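Local coordinates for protein terminal oxygenase component of carbazole (Janthinobacterium sp., PDB 7BUG) that catalyses, as the terminal oxygenase of carbazole 1,9a-dioxygenase, the angular dioxygenation of carbazole, using a Rieske [2Fe-2S] cluster and a mononuclear iron, at residues A[4-7]-A[8-11]; A[324-327]-A[328-332]; A[363-366]-A[367-370]. One frame throughout, in Å; residues are numbered along the deposited sequence.

Contact 1 (A[4-7]-A[8-11])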
ATOM      1  N   VAL A   4      -5.377  19.406  -4.811  1.00 19.09           N
ATOM      2  CA  VAL A   4      -6.002  19.313  -3.459  1.00 18.95           C
ATOM      3  C   VAL A   4      -7.503  19.557  -3.601  1.00 21.42           C
ATOM      4  O   VAL A   4      -7.877  20.381  -4.407  1.00 20.48           O
ATOM      5  CB  VAL A   4      -5.340  20.340  -2.533  1.00 19.15           C
ATOM      6  CG1 VAL A   4      -6.075  20.517  -1.207  1.00 20.69           C
ATOM      7  CG2 VAL A   4      -3.900  19.963  -2.264  1.00 18.86           C
ATOM      8  N   ASP A   5      -8.295  18.860  -2.785  1.00 23.06           N
ATOM      9  CA  ASP A   5      -9.763  19.068  -2.707  1.00 27.09           C
ATOM     10  C   ASP A   5     -10.053  20.568  -2.695  1.00 23.38           C
ATOM     11  O   ASP A   5      -9.529  21.281  -1.826  1.00 22.25           O
ATOM     12  CB  ASP A   5     -10.315  18.374  -1.469  1.00 29.76           C
ATOM     13  CG  ASP A   5     -11.802  18.118  -1.606  1.00 36.82           C
ATOM     14  OD1 ASP A   5     -12.574  19.100  -1.572  1.00 34.33           O
ATOM     15  OD2 ASP A   5     -12.158  16.962  -1.853  1.00 45.25           O
ATOM     16  N   GLU A   6     -10.895  21.039  -3.607  1.00 25.20           N
ATOM     17  CA  GLU A   6     -11.342  22.464  -3.631  1.00 27.34           C
ATOM     18  C   GLU A   6     -11.909  22.856  -2.264  1.00 25.26           C
ATOM     19  O   GLU A   6     -11.751  24.044  -1.858  1.00 24.41           O
ATOM     20  CB  GLU A   6     -12.382  22.711  -4.729  1.00 32.28           C
ATOM     21  CG  GLU A   6     -11.798  22.845  -6.130  1.00 36.40           C
ATOM     22  CD  GLU A   6     -10.704  23.883  -6.350  1.00 44.55           C
ATOM     23  OE1 GLU A   6     -10.754  24.968  -5.713  1.00 44.43           O
ATOM     24  OE2 GLU A   6      -9.772  23.596  -7.153  1.00 44.53           O
ATOM     25  N   ALA A   7     -12.576  21.942  -1.576  1.00 25.28           N
ATOM     26  CA  ALA A   7     -13.197  22.248  -0.264  1.00 26.94           C
ATOM     27  C   ALA A   7     -12.141  22.625   0.783  1.00 29.03           C
ATOM     28  O   ALA A   7     -12.469  23.439   1.692  1.00 31.66           O
ATOM     29  CB  ALA A   7     -14.018  21.087   0.226  1.00 27.82           C
ATOM     30  N   ILE A   8     -10.951  22.026   0.717  1.00 24.52           N
ATOM     31  CA  ILE A   8      -9.798  22.434   1.565  1.00 21.19           C
ATOM     32  C   ILE A   8      -9.220  23.768   1.079  1.00 19.06           C
ATOM     33  O   ILE A   8      -8.914  24.619   1.919  1.00 19.00           O
ATOM     34  CB  ILE A   8      -8.740  21.317   1.566  1.00 23.60           C
ATOM     35  CG1 ILE A   8      -9.317  20.061   2.207  1.00 27.86           C
ATOM     36  CG2 ILE A   8      -7.464  21.767   2.247  1.00 23.49           C
ATOM     37  CD1 ILE A   8      -8.457  18.847   2.053  1.00 27.51           C
ATOM     38  N   LEU A   9      -9.073  23.965  -0.226  1.00 19.16           N
ATOM     39  CA  LEU A   9      -8.445  25.209  -0.746  1.00 19.30           C
ATOM     40  C   LEU A   9      -9.298  26.430  -0.346  1.00 20.70           C
ATOM     41  O   LEU A   9      -8.720  27.460  -0.122  1.00 21.49           O
ATOM     42  CB  LEU A   9      -8.221  25.113  -2.259  1.00 20.11           C
ATOM     43  CG  LEU A   9      -7.223  24.044  -2.721  1.00 18.99           C
ATOM     44  CD1 LEU A   9      -7.059  24.026  -4.248  1.00 19.33           C
ATOM     45  CD2 LEU A   9      -5.857  24.191  -2.028  1.00 19.62           C
ATOM     46  N   LYS A  10     -10.628  26.291  -0.249  1.00 22.64           N
ATOM     47  CA  LYS A  10     -11.557  27.393   0.152  1.00 24.45           C
ATOM     48  C   LYS A  10     -11.352  27.780   1.617  1.00 24.63           C
ATOM     49  O   LYS A  10     -11.757  28.881   2.002  1.00 26.05           O
ATOM     50  CB  LYS A  10     -13.016  26.957  -0.018  1.00 29.22           C
ATOM     51  CG  LYS A  10     -13.534  27.036  -1.441  1.00 32.92           C
ATOM     52  CD  LYS A  10     -15.031  26.814  -1.550  1.00 35.18           C
ATOM     53  CE  LYS A  10     -15.527  26.951  -2.971  1.00 39.09           C
ATOM     54  NZ  LYS A  10     -14.894  25.961  -3.878  1.00 41.54           N
ATOM     55  N   ARG A  11     -10.715  26.916   2.405  1.00 22.06           N
ATOM     56  CA  ARG A  11     -10.478  27.129   3.841  1.00 25.27           C
ATOM     57  C   ARG A  11      -9.068  27.651   4.077  1.00 24.19           C
ATOM     58  O   ARG A  11      -8.749  27.905   5.227  1.00 25.20           O
ATOM     59  CB  ARG A  11     -10.738  25.816   4.588  1.00 28.84           C
ATOM     60  CG  ARG A  11     -12.121  25.262   4.290  1.00 35.66           C
ATOM     61  CD  ARG A  11     -12.770  24.612   5.491  1.00 43.61           C
ATOM     62  NE  ARG A  11     -12.730  25.562   6.594  1.00 47.97           N
ATOM     63  CZ  ARG A  11     -12.738  25.245   7.877  1.00 55.19           C
ATOM     64  NH1 ARG A  11     -12.798  23.974   8.243  1.00 56.21           N
ATOM     65  NH2 ARG A  11     -12.675  26.206   8.786  1.00 56.40           N
TER
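Val4 lays its CG1 methyl against Leu9 and Ile8, with Val4 CG1 3.8 Å from Leu9 CD2 and 3.9 Å from Ile8 CG2. The valine and isoleucine side chains cross at about a right angle. CG1 of Val4 lies anti to the backbone N (chi1 169°), and this turns the methyl toward Ile8 and Leu9. Asp5 is the N-cap of helix 6-9. Its OD1 accepts from Ala7 N at 2.8 Å through the anti lone pair. The backbone carbonyl of Asp5 is used as well. Leu9 N donates to Asp5 O at 3.2 Å, and Ile8 N makes a weak bond to the same oxygen. Lys10 N follows with a bond of 3.0 Å to Glu6 O. On the polar side Glu6 bends at chi2, and its OE2 comes within 4.0 Å of Leu9 CD1. Ile8 also touches Val351 of helix 349-352, and Leu9 touches Val19 of helix 16-20, so the apolar side of this short N-terminal helix faces the protein. Glu6 OE1 and Lys10 NZ stay 4.6 Å apart, so any attraction is probably weak; the turn rests on the Asp5 cap, the backbone bonds and the Val4 contacts.

Contact 2 (A[324-327]-A[328-332])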
ATOM      1  N   MET A 324      29.552  17.090  12.338  1.00 19.92           N
ATOM      2  CA  MET A 324      29.090  17.764  13.574  1.00 20.88           C
ATOM      3  C   MET A 324      27.791  18.536  13.301  1.00 24.34           C
ATOM      4  O   MET A 324      26.927  18.604  14.182  1.00 23.46           O
ATOM      5  CB  MET A 324      30.129  18.738  14.099  1.00 25.22           C
ATOM      6  CG  MET A 324      29.888  19.108  15.521  1.00 28.95           C
ATOM      7  SD  MET A 324      31.229  20.193  16.105  1.00 34.89           S
ATOM      8  CE  MET A 324      30.418  21.079  17.417  1.00 39.14           C
ATOM      9  N   ALA A 325      27.695  19.154  12.128  1.00 20.17           N
ATOM     10  CA  ALA A 325      26.635  20.141  11.815  1.00 19.77           C
ATOM     11  C   ALA A 325      25.653  19.515  10.812  1.00 19.18           C
ATOM     12  O   ALA A 325      24.461  19.365  11.183  1.00 18.78           O
ATOM     13  CB  ALA A 325      27.283  21.400  11.267  1.00 19.22           C
ATOM     14  N   LEU A 326      26.102  19.238   9.577  1.00 19.11           N
ATOM     15  CA  LEU A 326      25.198  18.707   8.517  1.00 18.57           C
ATOM     16  C   LEU A 326      24.545  17.422   9.005  1.00 21.02           C
ATOM     17  O   LEU A 326      23.360  17.221   8.750  1.00 17.89           O
ATOM     18  CB  LEU A 326      25.909  18.499   7.189  1.00 18.64           C
ATOM     19  CG  LEU A 326      26.426  19.787   6.535  1.00 17.35           C
ATOM     20  CD1 LEU A 326      26.794  19.504   5.077  1.00 17.68           C
ATOM     21  CD2 LEU A 326      25.423  20.913   6.648  1.00 16.92           C
ATOM     22  N   GLU A 327      25.273  16.601   9.762  1.00 22.32           N
ATOM     23  CA  GLU A 327      24.673  15.361  10.313  1.00 25.16           C
ATOM     24  C   GLU A 327      24.247  15.603  11.752  1.00 25.43           C
ATOM     25  O   GLU A 327      23.050  15.534  12.036  1.00 26.86           O
ATOM     26  CB  GLU A 327      25.665  14.218  10.133  1.00 27.62           C
ATOM     27  CG  GLU A 327      25.798  13.810   8.696  1.00 29.99           C
ATOM     28  CD  GLU A 327      27.000  12.960   8.321  1.00 33.00           C
ATOM     29  OE1 GLU A 327      27.783  12.611   9.218  1.00 35.30           O
ATOM     30  OE2 GLU A 327      27.163  12.657   7.137  1.00 31.37           O
ATOM     31  N   GLY A 328      25.174  15.963  12.644  0.55 24.27           N
ATOM     32  CA  GLY A 328      24.946  16.001  14.107  0.55 23.21           C
ATOM     33  C   GLY A 328      24.029  17.121  14.586  0.55 20.78           C
ATOM     34  O   GLY A 328      23.557  17.081  15.743  0.55 20.10           O
ATOM     35  N   PHE A 329      23.766  18.142  13.775  1.00 21.11           N
ATOM     36  CA  PHE A 329      22.748  19.152  14.124  1.00 17.79           C
ATOM     37  C   PHE A 329      21.472  18.889  13.314  1.00 17.86           C
ATOM     38  O   PHE A 329      20.345  18.816  13.888  1.00 18.03           O
ATOM     39  CB  PHE A 329      23.323  20.544  13.880  1.00 20.46           C
ATOM     40  CG  PHE A 329      22.469  21.685  14.300  1.00 20.00           C
ATOM     41  CD1 PHE A 329      22.522  22.188  15.590  1.00 20.05           C
ATOM     42  CD2 PHE A 329      21.605  22.289  13.397  1.00 19.58           C
ATOM     43  CE1 PHE A 329      21.783  23.304  15.943  1.00 18.39           C
ATOM     44  CE2 PHE A 329      20.820  23.355  13.782  1.00 18.82           C
ATOM     45  CZ  PHE A 329      20.902  23.869  15.052  1.00 20.51           C
ATOM     46  N   ASN A 330      21.617  18.726  11.994  1.00 16.96           N
ATOM     47  CA  ASN A 330      20.393  18.659  11.131  1.00 15.96           C
ATOM     48  C   ASN A 330      19.698  17.299  11.148  1.00 16.34           C
ATOM     49  O   ASN A 330      18.551  17.232  10.692  1.00 15.35           O
ATOM     50  CB  ASN A 330      20.640  19.091   9.682  1.00 16.69           C
ATOM     51  CG  ASN A 330      20.926  20.573   9.584  1.00 16.92           C
ATOM     52  OD1 ASN A 330      21.959  20.935   9.042  1.00 18.20           O
ATOM     53  ND2 ASN A 330      20.050  21.433  10.091  1.00 15.44           N
ATOM     54  N   ASN A 331      20.336  16.234  11.662  1.00 15.57           N
ATOM     55  CA  ASN A 331      19.630  14.941  11.769  1.00 17.49           C
ATOM     56  C   ASN A 331      18.339  15.110  12.571  1.00 17.05           C
ATOM     57  O   ASN A 331      17.363  14.433  12.216  1.00 18.72           O
ATOM     58  CB  ASN A 331      20.519  13.859  12.382  1.00 19.35           C
ATOM     59  CG  ASN A 331      21.408  13.168  11.385  1.00 22.91           C
ATOM     60  OD1 ASN A 331      21.339  13.386  10.158  1.00 25.17           O
ATOM     61  ND2 ASN A 331      22.272  12.309  11.906  1.00 28.06           N
ATOM     62  N   ASP A 332      18.278  15.989  13.569  1.00 18.09           N
ATOM     63  CA  ASP A 332      17.034  16.186  14.358  1.00 19.45           C
ATOM     64  C   ASP A 332      15.956  16.844  13.474  1.00 19.17           C
ATOM     65  O   ASP A 332      14.805  16.584  13.671  1.00 17.99           O
ATOM     66  CB  ASP A 332      17.256  16.953  15.653  1.00 22.25           C
ATOM     67  CG  ASP A 332      18.007  16.129  16.705  1.00 22.99           C
ATOM     68  OD1 ASP A 332      17.748  14.887  16.811  1.00 24.82           O
ATOM     69  OD2 ASP A 332      18.880  16.708  17.345  1.00 25.89           O
TER
HETATM   70  O   HOH W   1      21.301  15.483   8.313  1.00 32.99           O
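The junction between helices 307-327 and 331-344 of the catalytic domain begins with a wider pi-type turn, close to the mononuclear iron site. Ala325 O accepts two backbone bonds here. Asn330 N reaches Ala325 O at 3.0 Å, nearly along the C=O axis, and Phe329 N at 2.9 Å from above the carbonyl plane. Two residues on, Asn331 N donates to Glu327 O at 2.8 Å. The Asn331 side chain folds back over the same carbonyl, with CG 3.0 Å from Glu327 O. A water bridges the two segments, 2.7 Å from Leu326 O and 2.8 Å from Asn331 OD1. CG of Phe329 is anti to the backbone N (chi1 -175°), and the ring leaves the turn to stack on the iron ligand His187. Asn330 is a second-shell residue: its ND2 bonds to Asp333 OD2 and its OD1 accepts from Gln282 NE2. It is thus likely to position the carboxylate of Asp333, which binds the iron with His183 and His187. Leu326 packs on Leu300 of strand 293-303, and Glu327 forms a salt bridge with Lys163 of strand 158-167. Met324, Ala325 and Phe329 meet Leu192 of helix 191-195, so the junction lies between the sheet and that helix.

Contact 3 (A[363-366]-A[367-370])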
ATOM      1  N   VAL A 363       4.052  31.886   7.730  1.00 15.48           N
ATOM      2  CA  VAL A 363       2.902  32.433   6.978  1.00 16.26           C
ATOM      3  C   VAL A 363       3.425  33.420   5.925  1.00 14.87           C
ATOM      4  O   VAL A 363       2.923  33.391   4.819  1.00 16.02           O
ATOM      5  CB  VAL A 363       1.882  33.051   7.943  1.00 20.62           C
ATOM      6  CG1 VAL A 363       0.940  34.012   7.265  1.00 23.47           C
ATOM      7  CG2 VAL A 363       1.119  31.925   8.643  1.00 20.26           C
ATOM      8  N   ALA A 364       4.442  34.193   6.218  1.00 16.29           N
ATOM      9  CA  ALA A 364       5.008  35.124   5.207  1.00 15.12           C
ATOM     10  C   ALA A 364       5.570  34.310   4.043  1.00 16.93           C
ATOM     11  O   ALA A 364       5.343  34.695   2.903  1.00 16.38           O
ATOM     12  CB  ALA A 364       6.058  35.985   5.836  1.00 17.08           C
ATOM     13  N   TRP A 365       6.291  33.218   4.329  1.00 14.08           N
ATOM     14  CA  TRP A 365       6.800  32.323   3.266  1.00 14.20           C
ATOM     15  C   TRP A 365       5.635  31.758   2.448  1.00 14.03           C
ATOM     16  O   TRP A 365       5.728  31.709   1.206  1.00 14.57           O
ATOM     17  CB  TRP A 365       7.682  31.204   3.862  1.00 14.72           C
ATOM     18  CG  TRP A 365       7.637  29.935   3.068  1.00 13.31           C
ATOM     19  CD1 TRP A 365       7.025  28.786   3.443  1.00 13.03           C
ATOM     20  CD2 TRP A 365       8.221  29.663   1.779  1.00 13.19           C
ATOM     21  NE1 TRP A 365       7.122  27.845   2.482  1.00 12.46           N
ATOM     22  CE2 TRP A 365       7.858  28.345   1.455  1.00 12.49           C
ATOM     23  CE3 TRP A 365       8.998  30.402   0.875  1.00 13.74           C
ATOM     24  CZ2 TRP A 365       8.275  27.706   0.303  1.00 13.74           C
ATOM     25  CZ3 TRP A 365       9.419  29.763  -0.268  1.00 13.32           C
ATOM     26  CH2 TRP A 365       9.049  28.459  -0.545  1.00 13.29           C
ATOM     27  N   ARG A 366       4.572  31.294   3.099  1.00 13.16           N
ATOM     28  CA  ARG A 366       3.451  30.626   2.411  1.00 13.52           C
ATOM     29  C   ARG A 366       2.813  31.624   1.436  1.00 12.99           C
ATOM     30  O   ARG A 366       2.437  31.251   0.302  1.00 14.02           O
ATOM     31  CB  ARG A 366       2.425  30.054   3.370  1.00 14.33           C
ATOM     32  CG  ARG A 366       2.964  28.962   4.287  1.00 12.95           C
ATOM     33  CD  ARG A 366       1.773  28.496   5.131  1.00 14.66           C
ATOM     34  NE  ARG A 366       2.147  27.368   5.979  1.00 13.76           N
ATOM     35  CZ  ARG A 366       1.384  26.946   6.986  1.00 14.71           C
ATOM     36  NH1 ARG A 366       0.205  27.522   7.208  1.00 15.48           N
ATOM     37  NH2 ARG A 366       1.780  25.886   7.669  1.00 14.55           N
ATOM     38  N   LYS A 367       2.724  32.877   1.877  1.00 14.19           N
ATOM     39  CA  LYS A 367       2.151  33.953   1.027  1.00 16.32           C
ATOM     40  C   LYS A 367       3.111  34.295  -0.104  1.00 14.28           C
ATOM     41  O   LYS A 367       2.650  34.460  -1.244  1.00 15.58           O
ATOM     42  CB  LYS A 367       1.882  35.153   1.927  1.00 18.96           C
ATOM     43  CG  LYS A 367       0.748  34.928   2.908  1.00 25.98           C
ATOM     44  CD  LYS A 367       0.218  36.238   3.501  1.00 29.89           C
ATOM     45  CE  LYS A 367       0.576  36.464   4.945  1.00 37.27           C
ATOM     46  NZ  LYS A 367      -0.589  36.192   5.825  1.00 40.98           N
ATOM     47  N   LEU A 368       4.378  34.455   0.207  1.00 14.32           N
ATOM     48  CA  LEU A 368       5.394  34.767  -0.836  1.00 14.73           C
ATOM     49  C   LEU A 368       5.345  33.657  -1.889  1.00 15.16           C
ATOM     50  O   LEU A 368       5.311  33.929  -3.116  1.00 14.73           O
ATOM     51  CB  LEU A 368       6.774  34.843  -0.197  1.00 15.74           C
ATOM     52  CG  LEU A 368       7.822  35.048  -1.276  1.00 17.71           C
ATOM     53  CD1 LEU A 368       8.286  36.478  -1.304  1.00 18.41           C
ATOM     54  CD2 LEU A 368       8.966  34.085  -1.150  1.00 18.81           C
ATOM     55  N   ALA A 369       5.332  32.393  -1.465  1.00 14.33           N
ATOM     56  CA  ALA A 369       5.371  31.260  -2.404  1.00 13.80           C
ATOM     57  C   ALA A 369       4.099  31.279  -3.231  1.00 14.60           C
ATOM     58  O   ALA A 369       4.156  30.945  -4.423  1.00 14.74           O
ATOM     59  CB  ALA A 369       5.493  29.952  -1.640  1.00 13.94           C
ATOM     60  N   SER A 370       2.955  31.559  -2.601  1.00 14.92           N
ATOM     61  CA  SER A 370       1.646  31.565  -3.297  1.00 14.69           C
ATOM     62  C   SER A 370       1.654  32.639  -4.385  1.00 15.08           C
ATOM     63  O   SER A 370       1.110  32.340  -5.469  1.00 15.99           O
ATOM     64  CB  SER A 370       0.535  31.796  -2.334  1.00 15.14           C
ATOM     65  OG  SER A 370       0.332  30.715  -1.431  1.00 16.01           O
TER
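Trp365 has a chi1 of 150°, which together with chi2 brings the far end of its indole back over the next turn of helix 360-372. There the Ala369 methyl sits over one face. Ala369 CB makes a CH-pi contact, 4.0 Å from the centroid of the Trp365 six-membered ring and only 8° off the normal. Leu368 CD2 approaches the same ring system obliquely, 4.2 Å from Trp365 CE3. Ser370 carries OG anti to its carbonyl carbon (chi1 -68°), and from there the hydroxyl donates to Arg366 O at 2.8 Å. Ser370 N bonds to that oxygen too, at 3.0 Å, from the opposite face of its plane. Two donors thus grip one carbonyl, the hydroxyl by the i to i+4 bond common for serines within helices. Ser370 OG also accepts from Tyr18 N. An alanine at this position would remove the hydroxyl, and is likely to leave Tyr18 N without this acceptor and Arg366 O with one donor fewer. On the outer side, Lys367 bends at chi3 and chi4 and its chain passes obliquely by Val363. The extended Arg366 side chain forms salt bridges with Glu176 of helix 171-179 and Glu353, and packs on Arg72 of a second subunit. Trp365 NE1 bonds to Tyr18 OH of helix 16-20, and its ring touches Trp171 and Val175 of helix 171-179. Ala364 and Leu368 rest on Val227 of strand 226-229.

Overall arrangement
The three contacts follow one another along the chain without nesting or crossing. Each is a local turn and closes no long loop. Contact 1 forms the first helical turn near the N terminus, on the surface. Contact 2 comes more than 300 residues later and joins two consecutive helices beside the iron. Contact 3 lies within helix 360-372, near the C terminus. Contacts 1 and 3 are neighbours, with centres about 17 Å apart, and helix 16-20 touches both. The N-terminal segment is thereby tied to the catalytic domain. Contact 2 is more distant: its centre is about 27 Å from that of contact 3 and about 36 Å from that of contact 1.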